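Local coordinates for protein possible thiamine biosynthesis enzyme (Candida albicans, PDB 2X7Q) that is of unknown function but has the periplasmic binding protein fold of the SsuA/TauA family and may take part in thiamine biosynthesis, at residues N65-F77 / W200-L212. The protein carries 1 engineered substitution. Sequence-based numbering, arbitrary orientation.
Sequences NEVDIAIGLTEAF and WSSWVVATSSDSL. With CA (calcium ion), chain C.
Two donors grip Ser-202 O: Thr-74 N at 2.9 Å and a water that also donates to Glu-75 OE1. That carboxylate oxygen in turn accepts from Trp-200 NE1 at 2.9 Å, approached on its anti side and 32° out of the carboxylate plane. The bend of Glu-75 at chi2 (-86°) helps bring OE1 to NE1, while Glu-75 CB packs 3.6 Å from Trp-200 CZ2. Beside it, Thr-74 OG1 donates to Ser-201 O at 2.6 Å, from above the carbonyl plane. The first turn of helix 74-82 is thereby tied to the residues leading into strand 203-208.

Strands 69-73 and 203-208 pair antiparallel at the centre of the sheet, as in type II periplasmic binding proteins, with straight reciprocal bonds between Ala-70 and Ala-206; Gly-72 N to Val-204 O is weak. On one face Ile-71 CD1 lies alongside Val-205 CG2. On the other, Ala-206 CB sits over the Phe-77 ring, 3.7 Å from its centroid and 21° off the normal. Leu-73 CD2 makes a CH-pi contact over one face of Trp-203, 3.9 Å from the centroid of its six-membered ring.

At the far end, Thr-207 OG1 donates to Asp-68 O at 2.7 Å, and Ser-211 OG to Asp-68 OD1, whose carboxylate also salt-bridges Lys-215. A second water accepts from Asn-65 ND2 and donates to Val-67 O. Buried polar groups flanking the apolar strand pair thus find partners across the contact or through water.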
loop_
_atom_site.group_PDB
_atom_site.type_symbol
_atom_site.label_atom_id
_atom_site.label_comp_id
_atom_site.label_asym_id
_atom_site.label_seq_id
_atom_site.Cartn_x
_atom_site.Cartn_y
_atom_site.Cartn_z
ATOM N N ASN A 65 -1.561 -17.339 8.446
ATOM C CA ASN A 65 -0.183 -17.825 8.415
ATOM C C ASN A 65 0.221 -18.415 7.067
ATOM O O ASN A 65 1.176 -19.188 6.983
ATOM C CB ASN A 65 0.063 -18.846 9.528
ATOM C CG ASN A 65 -0.128 -18.261 10.908
ATOM O OD1 ASN A 65 -0.658 -18.919 11.800
ATOM N ND2 ASN A 65 0.306 -17.021 11.095
ATOM N N GLU A 66 -0.506 -18.055 6.014
ATOM C CA GLU A 66 -0.162 -18.508 4.671
ATOM C C GLU A 66 1.132 -17.853 4.211
ATOM O O GLU A 66 1.866 -18.413 3.397
ATOM C CB GLU A 66 -1.293 -18.206 3.690
ATOM C CG GLU A 66 -2.580 -18.967 3.987
ATOM C CD GLU A 66 -3.663 -18.699 2.958
ATOM O OE1 GLU A 66 -3.362 -18.756 1.745
ATOM O OE2 GLU A 66 -4.816 -18.434 3.361
ATOM N N VAL A 67 1.407 -16.665 4.743
ATOM C CA VAL A 67 2.639 -15.951 4.435
ATOM C C VAL A 67 3.261 -15.388 5.708
ATOM O O VAL A 67 2.567 -15.158 6.699
ATOM C CB VAL A 67 2.403 -14.808 3.434
ATOM C CG1 VAL A 67 1.830 -15.347 2.135
ATOM C CG2 VAL A 67 1.480 -13.760 4.038
ATOM N N ASP A 68 4.570 -15.164 5.669
ATOM C CA ASP A 68 5.302 -14.664 6.824
ATOM C C ASP A 68 5.409 -13.143 6.807
ATOM O O ASP A 68 5.363 -12.495 7.853
ATOM C CB ASP A 68 6.699 -15.283 6.871
ATOM C CG ASP A 68 6.665 -16.797 6.932
ATOM O OD1 ASP A 68 6.153 -17.340 7.931
ATOM O OD2 ASP A 68 7.156 -17.446 5.985
ATOM N N ILE A 69 5.546 -12.577 5.611
ATOM C CA ILE A 69 5.709 -11.136 5.457
ATOM C C ILE A 69 4.774 -10.579 4.383
ATOM O O ILE A 69 4.475 -11.256 3.396
ATOM C CB ILE A 69 7.170 -10.772 5.102
ATOM C CG1 ILE A 69 8.125 -11.278 6.185
ATOM C CG2 ILE A 69 7.324 -9.273 4.914
ATOM C CD1 ILE A 69 9.572 -10.903 5.952
ATOM N N ALA A 70 4.314 -9.346 4.583
ATOM C CA ALA A 70 3.453 -8.677 3.611
ATOM C C ALA A 70 3.910 -7.242 3.367
ATOM O O ALA A 70 4.180 -6.505 4.313
ATOM C CB ALA A 70 2.006 -8.709 4.067
ATOM N N ILE A 71 4.004 -6.859 2.096
ATOM C CA ILE A 71 4.362 -5.492 1.726
ATOM C C ILE A 71 3.125 -4.772 1.192
ATOM O O ILE A 71 2.750 -4.952 0.031
ATOM C CB ILE A 71 5.450 -5.468 0.634
ATOM C CG1 ILE A 71 6.568 -6.463 0.956
ATOM C CG2 ILE A 71 6.008 -4.060 0.460
ATOM C CD1 ILE A 71 7.704 -5.874 1.767
ATOM N N GLY A 72 2.493 -3.956 2.032
ATOM C CA GLY A 72 1.257 -3.295 1.648
ATOM C C GLY A 72 1.153 -1.848 2.089
ATOM O O GLY A 72 2.107 -1.277 2.620
ATOM N N LEU A 73 -0.013 -1.250 1.865
ATOM C CA LEU A 73 -0.234 0.151 2.208
ATOM C C LEU A 73 -0.213 0.376 3.718
ATOM O O LEU A 73 -0.685 -0.459 4.488
ATOM C CB LEU A 73 -1.550 0.656 1.608
ATOM C CG LEU A 73 -1.660 0.582 0.082
ATOM C CD1 LEU A 73 -3.035 1.035 -0.388
ATOM C CD2 LEU A 73 -0.566 1.407 -0.580
ATOM N N THR A 74 0.337 1.514 4.129
ATOM C CA THR A 74 0.492 1.838 5.541
ATOM C C THR A 74 -0.833 1.869 6.297
ATOM O O THR A 74 -0.980 1.196 7.314
ATOM C CB THR A 74 1.209 3.191 5.727
ATOM O OG1 THR A 74 2.502 3.139 5.110
ATOM C CG2 THR A 74 1.371 3.514 7.203
ATOM N N GLU A 75 -1.795 2.643 5.802
ATOM C CA GLU A 75 -3.063 2.820 6.506
ATOM C C GLU A 75 -3.783 1.495 6.740
ATOM O O GLU A 75 -4.480 1.330 7.738
ATOM C CB GLU A 75 -3.977 3.804 5.766
ATOM C CG GLU A 75 -4.553 3.288 4.455
ATOM C CD GLU A 75 -3.628 3.511 3.279
ATOM O OE1 GLU A 75 -2.511 4.027 3.490
ATOM O OE2 GLU A 75 -4.018 3.175 2.142
ATOM N N ALA A 76 -3.608 0.554 5.818
ATOM C CA ALA A 76 -4.252 -0.750 5.918
ATOM C C ALA A 76 -3.827 -1.481 7.189
ATOM O O ALA A 76 -4.658 -2.043 7.902
ATOM C CB ALA A 76 -3.934 -1.592 4.691
ATOM N N PHE A 77 -2.526 -1.478 7.460
ATOM C CA PHE A 77 -1.984 -2.169 8.623
ATOM C C PHE A 77 -2.208 -1.379 9.909
ATOM O O PHE A 77 -2.553 -1.951 10.942
ATOM C CB PHE A 77 -0.491 -2.453 8.430
ATOM C CG PHE A 77 -0.191 -3.375 7.280
ATOM C CD1 PHE A 77 -0.396 -4.742 7.399
ATOM C CD2 PHE A 77 0.297 -2.878 6.081
ATOM C CE1 PHE A 77 -0.122 -5.594 6.344
ATOM C CE2 PHE A 77 0.576 -3.726 5.023
ATOM C CZ PHE A 77 0.365 -5.085 5.154
ATOM N N TRP A 200 0.822 10.404 4.905
ATOM C CA TRP A 200 1.815 9.509 5.489
ATOM C C TRP A 200 2.623 8.777 4.422
ATOM O O TRP A 200 2.259 8.777 3.245
ATOM C CB TRP A 200 1.119 8.483 6.383
ATOM C CG TRP A 200 -0.023 7.798 5.695
ATOM C CD1 TRP A 200 0.053 6.747 4.831
ATOM C CD2 TRP A 200 -1.418 8.125 5.811
ATOM N NE1 TRP A 200 -1.206 6.396 4.403
ATOM C CE2 TRP A 200 -2.122 7.223 4.987
ATOM C CE3 TRP A 200 -2.130 9.086 6.529
ATOM C CZ2 TRP A 200 -3.512 7.260 4.868
ATOM C CZ3 TRP A 200 -3.508 9.119 6.407
ATOM C CH2 TRP A 200 -4.183 8.212 5.583
ATOM N N SER A 201 3.723 8.153 4.840
ATOM C CA SER A 201 4.483 7.272 3.961
ATOM C C SER A 201 3.565 6.142 3.507
ATOM O O SER A 201 2.776 5.627 4.295
ATOM C CB SER A 201 5.711 6.714 4.682
ATOM O OG SER A 201 6.616 7.751 5.021
ATOM N N SER A 202 3.673 5.756 2.240
ATOM C CA SER A 202 2.668 4.895 1.618
ATOM C C SER A 202 2.807 3.393 1.878
ATOM O O SER A 202 1.803 2.687 1.967
ATOM C CB SER A 202 2.596 5.165 0.113
ATOM O OG SER A 202 3.865 5.037 -0.494
ATOM N N TRP A 203 4.037 2.902 1.996
ATOM C CA TRP A 203 4.257 1.461 2.106
ATOM C C TRP A 203 5.088 1.056 3.321
ATOM O O TRP A 203 6.027 1.754 3.708
ATOM C CB TRP A 203 4.900 0.933 0.823
ATOM C CG TRP A 203 4.009 1.049 -0.377
ATOM C CD1 TRP A 203 3.751 2.176 -1.099
ATOM C CD2 TRP A 203 3.255 -0.006 -0.997
ATOM N NE1 TRP A 203 2.885 1.891 -2.128
ATOM C CE2 TRP A 203 2.567 0.564 -2.085
ATOM C CE3 TRP A 203 3.100 -1.367 -0.729
ATOM C CZ2 TRP A 203 1.731 -0.194 -2.912
ATOM C CZ3 TRP A 203 2.271 -2.112 -1.551
ATOM C CH2 TRP A 203 1.598 -1.525 -2.628
ATOM N N VAL A 204 4.734 -0.081 3.913
ATOM C CA VAL A 204 5.446 -0.606 5.072
ATOM C C VAL A 204 5.620 -2.116 4.957
ATOM O O VAL A 204 4.932 -2.773 4.173
ATOM C CB VAL A 204 4.701 -0.299 6.384
ATOM C CG1 VAL A 204 4.617 1.199 6.619
ATOM C CG2 VAL A 204 3.313 -0.924 6.363
ATOM N N VAL A 205 6.547 -2.660 5.740
ATOM C CA VAL A 205 6.756 -4.101 5.788
ATOM C C VAL A 205 6.126 -4.661 7.060
ATOM O O VAL A 205 6.491 -4.263 8.165
ATOM C CB VAL A 205 8.253 -4.457 5.761
ATOM C CG1 VAL A 205 8.446 -5.962 5.872
ATOM C CG2 VAL A 205 8.901 -3.921 4.494
ATOM N N ALA A 206 5.175 -5.578 6.903
ATOM C CA ALA A 206 4.467 -6.129 8.054
ATOM C C ALA A 206 4.656 -7.636 8.191
ATOM O O ALA A 206 4.987 -8.325 7.222
ATOM C CB ALA A 206 2.987 -5.780 7.988
ATOM N N THR A 207 4.436 -8.136 9.403
ATOM C CA THR A 207 4.544 -9.561 9.682
ATOM C C THR A 207 3.538 -9.957 10.757
ATOM O O THR A 207 2.836 -9.106 11.302
ATOM C CB THR A 207 5.962 -9.938 10.151
ATOM O OG1 THR A 207 6.078 -11.363 10.244
ATOM C CG2 THR A 207 6.259 -9.316 11.506
ATOM N N SER A 208 3.469 -11.249 11.056
ATOM C CA SER A 208 2.566 -11.751 12.081
ATOM C C SER A 208 3.326 -12.035 13.370
ATOM O O SER A 208 4.556 -12.085 13.374
ATOM C CB SER A 208 1.868 -13.019 11.599
ATOM O OG SER A 208 2.800 -14.063 11.389
ATOM N N SER A 209 2.588 -12.211 14.462
ATOM C CA SER A 209 3.195 -12.521 15.750
ATOM C C SER A 209 3.908 -13.867 15.694
ATOM O O SER A 209 4.942 -14.061 16.335
ATOM C CB SER A 209 2.139 -12.525 16.859
ATOM O OG SER A 209 1.596 -11.232 17.054
ATOM N N ASP A 210 3.347 -14.793 14.922
ATOM C CA ASP A 210 3.945 -16.109 14.746
ATOM C C ASP A 210 5.330 -16.006 14.113
ATOM O O ASP A 210 6.323 -16.449 14.687
ATOM C CB ASP A 210 3.045 -16.993 13.878
ATOM C CG ASP A 210 1.753 -17.374 14.572
ATOM O OD1 ASP A 210 1.614 -18.554 14.956
ATOM O OD2 ASP A 210 0.883 -16.494 14.739
ATOM N N SER A 211 5.383 -15.414 12.924
ATOM C CA SER A 211 6.622 -15.307 12.164
ATOM C C SER A 211 7.675 -14.457 12.871
ATOM O O SER A 211 8.871 -14.714 12.748
ATOM C CB SER A 211 6.344 -14.744 10.768
ATOM O OG SER A 211 5.456 -15.577 10.047
ATOM N N LEU A 212 7.231 -13.446 13.609
ATOM C CA LEU A 212 8.157 -12.529 14.265
ATOM C C LEU A 212 8.972 -13.209 15.364
ATOM O O LEU A 212 10.131 -12.865 15.587
ATOM C CB LEU A 212 7.416 -11.310 14.824
ATOM C CG LEU A 212 8.287 -10.240 15.491
ATOM C CD1 LEU A 212 9.428 -9.821 14.575
ATOM C CD2 LEU A 212 7.452 -9.035 15.900
HETATM CA CA CA C . -1.435 -18.462 14.553
HETATM O O HOH W 1 2.120 -15.653 9.342
HETATM O O HOH W 2 -0.394 4.324 1.855
#